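Local coordinates for HMG box-containing protein 1 (Homo sapiens, PDB 3QVE), which represses transcription by binding the promoters of target genes, helping to regulate the cell cycle and the Wnt pathway, at residues C11-T16 with D96-Y100. Sequence-based numbering, arbitrary orientation.
Sequences CFLKGT and DHPFY
Leu13 and His97 meet in the buried middle of the AXH domain, a module of the Hint clan, and illustrate how one imidazole can join a turn to a distant strand. The turn, type II from Leu13 to Thr16, leads into strand 17-20; His97 lies at the approach to the short 98-101 strand. The His97 side chain swings its CG away from the backbone N (chi1 -158°), which carries the ring in among the loop residues. His97 NE2 accepts the hydrogen of Leu13 N at 3.0 Å in a nearly straight bond (167°), though the donor is tilted from the ring plane. Packing is tight around this bond: Leu13 CG lies over one imidazole face, 4.0 Å from the centroid, while Cys11 O and Phe12 CA approach the edge in plane. Leu13 CD1 reaches the CD carbon of the Pro98 ring, and Phe12 CE1 touches Phe99 CE1 at 4.1 Å. Cys11 SG plays two parts, sitting over the centre of its neighbour Phe12's ring and at the edge of the Phe99 ring. A leucine in place of His97 would probably leave the buried Leu13 N without its acceptor and the turn less firmly fixed to the strand. By contrast, the exposed Lys14 starts off away from the 96-100 segment and takes no part in the contact; its NZ forms a salt bridge with Glu32. Within the turn, Thr16 OG1 and N both donate to Leu13 O. His97 ND1 donates to Pro98 O from above the carbonyl plane, and a water donates to both Pro98 O (2.6 Å) and Cys11 O (3.0 Å).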
# COMPACT_ATOMS: atom_id res chain seq x y z
N CYS A 11 2.19 5.00 -0.94
CA CYS A 11 0.92 4.98 -1.70
C CYS A 11 -0.31 4.73 -0.83
O CYS A 11 -1.41 4.58 -1.34
CB CYS A 11 0.98 3.87 -2.75
SG CYS A 11 0.99 2.20 -2.11
N PHE A 12 -0.15 4.66 0.49
CA PHE A 12 -1.20 4.19 1.41
C PHE A 12 -2.18 5.26 1.90
O PHE A 12 -1.79 6.35 2.35
CB PHE A 12 -0.57 3.40 2.56
CG PHE A 12 0.17 2.19 2.07
CD1 PHE A 12 -0.53 1.11 1.55
CD2 PHE A 12 1.54 2.15 2.09
CE1 PHE A 12 0.12 0.05 1.06
CE2 PHE A 12 2.21 1.06 1.65
CZ PHE A 12 1.52 0.01 1.10
N LEU A 13 -3.46 4.92 1.80
CA LEU A 13 -4.54 5.80 2.20
C LEU A 13 -4.87 5.68 3.70
O LEU A 13 -4.48 4.71 4.39
CB LEU A 13 -5.79 5.51 1.36
CG LEU A 13 -5.62 5.59 -0.16
CD1 LEU A 13 -6.95 5.59 -0.91
CD2 LEU A 13 -4.82 6.76 -0.57
N LYS A 14 -5.61 6.68 4.17
CA LYS A 14 -6.11 6.74 5.52
C LYS A 14 -6.80 5.43 5.88
O LYS A 14 -7.57 4.87 5.07
CB LYS A 14 -7.09 7.88 5.62
CG LYS A 14 -7.79 8.02 6.99
CD LYS A 14 -8.56 9.31 7.03
CE LYS A 14 -9.32 9.50 8.34
NZ LYS A 14 -8.41 9.65 9.50
N GLY A 15 -6.51 4.91 7.06
CA GLY A 15 -7.14 3.67 7.53
C GLY A 15 -6.25 2.47 7.34
O GLY A 15 -6.52 1.41 7.89
N THR A 16 -5.17 2.63 6.58
CA THR A 16 -4.18 1.56 6.41
C THR A 16 -3.39 1.38 7.71
O THR A 16 -3.10 2.35 8.42
CB THR A 16 -3.21 1.86 5.22
OG1 THR A 16 -3.97 2.12 4.03
CG2 THR A 16 -2.25 0.68 4.97
N ASP A 96 -11.20 -1.48 -1.22
CA ASP A 96 -11.23 -0.55 -2.34
C ASP A 96 -9.91 0.25 -2.51
O ASP A 96 -9.86 1.17 -3.34
CB ASP A 96 -12.37 0.46 -2.11
CG ASP A 96 -12.23 1.17 -0.80
OD1 ASP A 96 -11.13 1.66 -0.51
OD2 ASP A 96 -13.21 1.20 -0.05
N HIS A 97 -8.86 -0.10 -1.77
CA HIS A 97 -7.56 0.60 -1.88
C HIS A 97 -7.01 0.46 -3.32
O HIS A 97 -6.85 -0.64 -3.83
CB HIS A 97 -6.54 0.03 -0.87
CG HIS A 97 -5.42 0.97 -0.54
ND1 HIS A 97 -4.48 1.36 -1.47
CD2 HIS A 97 -5.12 1.62 0.61
CE1 HIS A 97 -3.64 2.21 -0.91
NE2 HIS A 97 -4.00 2.38 0.35
N PRO A 98 -6.74 1.59 -3.99
CA PRO A 98 -6.14 1.57 -5.33
C PRO A 98 -4.61 1.54 -5.29
O PRO A 98 -4.01 1.99 -4.31
CB PRO A 98 -6.60 2.89 -5.92
CG PRO A 98 -6.62 3.82 -4.74
CD PRO A 98 -7.03 2.96 -3.55
N PHE A 99 -4.01 0.96 -6.32
CA PHE A 99 -2.55 0.88 -6.41
C PHE A 99 -2.18 1.29 -7.82
O PHE A 99 -2.89 0.93 -8.76
CB PHE A 99 -2.07 -0.53 -6.13
CG PHE A 99 -2.36 -0.98 -4.75
CD1 PHE A 99 -1.54 -0.57 -3.69
CD2 PHE A 99 -3.52 -1.71 -4.48
CE1 PHE A 99 -1.81 -0.96 -2.39
CE2 PHE A 99 -3.80 -2.08 -3.20
CZ PHE A 99 -2.93 -1.71 -2.14
N TYR A 100 -1.10 2.04 -7.95
CA TYR A 100 -0.63 2.48 -9.24
C TYR A 100 0.52 1.57 -9.60
O TYR A 100 1.61 1.69 -9.03
CB TYR A 100 -0.25 3.96 -9.25
CG TYR A 100 -0.11 4.44 -10.70
CD1 TYR A 100 -1.20 4.88 -11.43
CD2 TYR A 100 1.12 4.38 -11.33
CE1 TYR A 100 -1.07 5.28 -12.79
CE2 TYR A 100 1.27 4.78 -12.66
CZ TYR A 100 0.18 5.23 -13.38
OH TYR A 100 0.37 5.62 -14.68
O HOH W 1 -1.86 3.45 -4.05